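Local coordinates for protein probable tagatose 6-phosphate kinase (Sinorhizobium meliloti, PDB 3TXV) that probably acts in carbohydrate metabolism, perhaps as a sugar-phosphate kinase, and belongs to the GatZ/KbaZ-like family related to tagatose-bisphosphate aldolase subunits, at residues A[222-234]-A[258-270]. Numbering follows the deposited sequence.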
# COMPACT_ATOMS: atom_id res chain seq x y z
N ARG A 222 -14.41 0.25 -18.75
CA ARG A 222 -13.11 0.64 -18.21
C ARG A 222 -12.86 -0.01 -16.86
O ARG A 222 -11.98 0.45 -16.11
CB ARG A 222 -13.03 2.16 -18.07
CG ARG A 222 -12.88 2.90 -19.39
CD ARG A 222 -12.68 4.38 -19.19
NE ARG A 222 -13.86 5.02 -18.60
CZ ARG A 222 -14.92 5.44 -19.30
NH1 ARG A 222 -14.96 5.30 -20.63
NH2 ARG A 222 -15.95 6.00 -18.67
N VAL A 223 -13.62 -1.05 -16.54
CA VAL A 223 -13.32 -1.85 -15.36
C VAL A 223 -12.27 -2.84 -15.77
O VAL A 223 -12.51 -3.74 -16.60
CB VAL A 223 -14.53 -2.60 -14.78
CG1 VAL A 223 -14.07 -3.64 -13.75
CG2 VAL A 223 -15.52 -1.64 -14.11
N VAL A 224 -11.07 -2.70 -15.20
CA VAL A 224 -9.93 -3.43 -15.71
C VAL A 224 -9.51 -4.56 -14.80
O VAL A 224 -8.57 -5.30 -15.13
CB VAL A 224 -8.75 -2.50 -16.02
CG1 VAL A 224 -9.11 -1.56 -17.16
CG2 VAL A 224 -8.35 -1.72 -14.82
N GLY A 225 -10.21 -4.73 -13.67
CA GLY A 225 -9.82 -5.79 -12.76
C GLY A 225 -10.66 -5.99 -11.53
O GLY A 225 -11.44 -5.10 -11.15
N ALA A 226 -10.51 -7.15 -10.89
CA ALA A 226 -11.19 -7.40 -9.62
C ALA A 226 -10.23 -7.84 -8.50
O ALA A 226 -9.23 -8.49 -8.77
CB ALA A 226 -12.30 -8.44 -9.82
N VAL A 227 -10.55 -7.48 -7.26
CA VAL A 227 -9.79 -7.98 -6.11
C VAL A 227 -10.16 -9.42 -5.74
O VAL A 227 -11.33 -9.75 -5.51
CB VAL A 227 -9.97 -7.10 -4.87
CG1 VAL A 227 -8.69 -7.09 -4.05
CG2 VAL A 227 -10.32 -5.69 -5.26
N VAL A 228 -9.16 -10.29 -5.68
CA VAL A 228 -9.44 -11.70 -5.41
C VAL A 228 -8.36 -12.26 -4.52
O VAL A 228 -7.24 -11.77 -4.53
CB VAL A 228 -9.55 -12.52 -6.72
CG1 VAL A 228 -10.50 -11.81 -7.72
CG2 VAL A 228 -8.18 -12.82 -7.37
N GLN A 229 -8.71 -13.26 -3.71
CA GLN A 229 -7.76 -13.79 -2.75
C GLN A 229 -7.12 -15.02 -3.37
O GLN A 229 -7.67 -16.12 -3.29
CB GLN A 229 -8.42 -14.07 -1.39
N PRO A 230 -5.96 -14.85 -4.01
CA PRO A 230 -5.27 -15.92 -4.72
C PRO A 230 -4.58 -16.94 -3.78
O PRO A 230 -3.97 -17.91 -4.27
CB PRO A 230 -4.21 -15.17 -5.54
CG PRO A 230 -4.16 -13.75 -4.93
CD PRO A 230 -5.07 -13.70 -3.76
N GLY A 231 -4.68 -16.72 -2.47
CA GLY A 231 -4.06 -17.57 -1.45
C GLY A 231 -2.65 -17.07 -1.14
O GLY A 231 -1.66 -17.74 -1.42
N VAL A 232 -2.56 -15.84 -0.63
CA VAL A 232 -1.35 -15.36 0.03
C VAL A 232 -1.83 -14.72 1.31
O VAL A 232 -2.72 -13.88 1.27
CB VAL A 232 -0.57 -14.31 -0.80
CG1 VAL A 232 0.08 -14.95 -2.02
CG2 VAL A 232 -1.44 -13.10 -1.16
N GLU A 233 -1.30 -15.16 2.46
CA GLU A 233 -1.52 -14.48 3.73
C GLU A 233 -0.13 -14.11 4.27
O GLU A 233 0.88 -14.61 3.76
CB GLU A 233 -2.33 -15.36 4.74
CG GLU A 233 -3.74 -15.94 4.29
CD GLU A 233 -4.92 -15.81 5.37
OE1 GLU A 233 -6.13 -15.90 5.01
OE2 GLU A 233 -4.65 -15.57 6.58
N PHE A 234 -0.06 -13.22 5.26
CA PHE A 234 1.12 -13.13 6.15
C PHE A 234 0.70 -12.84 7.60
O PHE A 234 -0.26 -12.12 7.83
CB PHE A 234 2.17 -12.13 5.67
CG PHE A 234 1.66 -10.74 5.53
CD1 PHE A 234 1.29 -10.26 4.28
CD2 PHE A 234 1.56 -9.91 6.64
CE1 PHE A 234 0.80 -8.96 4.15
CE2 PHE A 234 1.06 -8.61 6.54
CZ PHE A 234 0.67 -8.13 5.31
N HIS A 258 -12.88 -10.67 -20.21
CA HIS A 258 -12.08 -10.05 -21.25
C HIS A 258 -11.73 -8.62 -20.86
O HIS A 258 -12.57 -7.89 -20.32
CB HIS A 258 -12.80 -10.08 -22.59
CG HIS A 258 -13.26 -11.45 -22.97
ND1 HIS A 258 -12.58 -12.25 -23.87
CD2 HIS A 258 -14.33 -12.18 -22.56
CE1 HIS A 258 -13.21 -13.40 -24.00
NE2 HIS A 258 -14.28 -13.39 -23.22
N GLY A 259 -10.49 -8.23 -21.16
CA GLY A 259 -9.96 -6.90 -20.81
C GLY A 259 -9.94 -6.69 -19.31
O GLY A 259 -10.23 -5.59 -18.82
N MSE A 260 -9.59 -7.76 -18.58
CA MSE A 260 -9.62 -7.76 -17.14
C MSE A 260 -8.51 -8.61 -16.59
O MSE A 260 -8.30 -9.73 -17.05
CB MSE A 260 -10.95 -8.31 -16.64
CG MSE A 260 -12.00 -7.24 -16.50
SE MSE A 260 -13.48 -7.84 -15.42
CE MSE A 260 -12.51 -8.22 -13.75
N VAL A 261 -7.81 -8.08 -15.60
CA VAL A 261 -6.82 -8.86 -14.86
C VAL A 261 -7.27 -8.97 -13.41
O VAL A 261 -8.22 -8.31 -13.02
CB VAL A 261 -5.44 -8.19 -14.93
CG1 VAL A 261 -5.03 -7.98 -16.38
CG2 VAL A 261 -5.48 -6.86 -14.22
N PHE A 262 -6.58 -9.78 -12.61
CA PHE A 262 -6.75 -9.72 -11.15
C PHE A 262 -5.81 -8.76 -10.40
O PHE A 262 -4.61 -8.77 -10.62
CB PHE A 262 -6.65 -11.09 -10.53
CG PHE A 262 -7.75 -12.01 -10.93
CD1 PHE A 262 -9.04 -11.52 -11.09
CD2 PHE A 262 -7.51 -13.37 -11.11
CE1 PHE A 262 -10.08 -12.38 -11.45
CE2 PHE A 262 -8.52 -14.23 -11.48
CZ PHE A 262 -9.81 -13.74 -11.65
N GLU A 263 -6.38 -7.93 -9.53
CA GLU A 263 -5.62 -7.26 -8.49
C GLU A 263 -5.50 -8.17 -7.30
O GLU A 263 -6.49 -8.79 -6.83
CB GLU A 263 -6.33 -6.00 -8.04
CG GLU A 263 -5.58 -5.22 -7.00
CD GLU A 263 -5.96 -3.74 -6.99
OE1 GLU A 263 -5.88 -3.07 -8.05
OE2 GLU A 263 -6.31 -3.25 -5.88
N ALA A 264 -4.27 -8.27 -6.80
CA ALA A 264 -4.03 -9.04 -5.57
C ALA A 264 -3.47 -8.18 -4.44
O ALA A 264 -2.53 -7.40 -4.62
CB ALA A 264 -3.15 -10.25 -5.85
N HIS A 265 -4.10 -8.29 -3.27
CA HIS A 265 -3.64 -7.55 -2.09
C HIS A 265 -2.81 -8.48 -1.22
O HIS A 265 -3.00 -9.69 -1.26
CB HIS A 265 -4.82 -6.99 -1.29
CG HIS A 265 -5.59 -5.90 -1.99
ND1 HIS A 265 -6.43 -5.03 -1.31
CD2 HIS A 265 -5.63 -5.52 -3.29
CE1 HIS A 265 -6.96 -4.18 -2.17
NE2 HIS A 265 -6.50 -4.46 -3.38
N SER A 266 -1.91 -7.91 -0.43
CA SER A 266 -1.10 -8.65 0.54
C SER A 266 -0.08 -9.58 -0.11
O SER A 266 0.16 -10.70 0.34
CB SER A 266 -1.98 -9.43 1.57
OG SER A 266 -3.20 -8.77 1.80
N THR A 267 0.54 -9.08 -1.17
CA THR A 267 1.65 -9.79 -1.80
C THR A 267 2.90 -9.52 -1.01
O THR A 267 3.96 -10.05 -1.34
CB THR A 267 1.95 -9.24 -3.21
OG1 THR A 267 2.17 -7.82 -3.12
CG2 THR A 267 0.80 -9.57 -4.21
N ASP A 268 2.78 -8.65 0.01
CA ASP A 268 3.89 -8.28 0.89
C ASP A 268 4.64 -9.49 1.38
O ASP A 268 4.02 -10.52 1.70
CB ASP A 268 3.36 -7.51 2.07
CG ASP A 268 2.80 -6.17 1.66
OD1 ASP A 268 1.65 -6.13 1.15
OD2 ASP A 268 3.51 -5.16 1.86
N TYR A 269 5.97 -9.36 1.39
CA TYR A 269 6.92 -10.37 1.91
C TYR A 269 6.95 -11.63 1.09
O TYR A 269 7.54 -12.61 1.53
CB TYR A 269 6.65 -10.75 3.39
CG TYR A 269 6.39 -9.58 4.29
CD1 TYR A 269 7.38 -8.65 4.55
CD2 TYR A 269 5.14 -9.38 4.84
CE1 TYR A 269 7.16 -7.52 5.33
CE2 TYR A 269 4.88 -8.25 5.64
CZ TYR A 269 5.92 -7.32 5.88
OH TYR A 269 5.73 -6.22 6.67
N GLN A 270 6.32 -11.65 -0.08
CA GLN A 270 6.35 -12.90 -0.86
C GLN A 270 7.72 -13.06 -1.53
O GLN A 270 8.40 -12.06 -1.78
CB GLN A 270 5.19 -12.96 -1.87
CG GLN A 270 3.82 -13.15 -1.26
CD GLN A 270 3.45 -14.62 -1.00
OE1 GLN A 270 3.78 -15.50 -1.77
NE2 GLN A 270 2.76 -14.87 0.08
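With CG set between its backbone N and carbonyl carbon (chi1 59°), Phe234 turns its ring to Tyr269, whose own CG lies anti to its carbonyl carbon (chi1 -44°). The result is a T-shaped stack: the CD2–CE2 edge of Tyr269 points into the flat face of Phe234, planes at 87°, while its OH reaches Tyr353 O. Asp268 CB (3.6 Å) and Ser266 CB (3.8 Å) both approach Phe234 CE1. An alanine in place of Phe234 would probably leave the tyrosine edge without its aromatic face and open a gap beside Ser266 and Asp268. Beta-branched Val232 lays CG1 against the Gln270 amide, whose NE2 and OE1 hydrogen-bond to Ile240 O and Tyr242 N. Further back, Val227 CG1, a compact methyl, makes a CH-pi contact over the His265 imidazole. A hydrogen bond from His265 NE2, in the ring plane, to the anti lone pair of Glu263 OE2 (2.8 Å) helps fix that ring; the buried carboxylate suits its place by also salt-bridging Lys127 through OE1 and Lys287 through OE2. Val228 CG2 lies over the Phe262 face. Parallel pairing, including Val261 N to Val224 O (2.9 Å), joins barrel strands 223-227 and 261-264, flanked by strands 172-176 and 283-288, with helix 272-280 against Pro230 and Gln270.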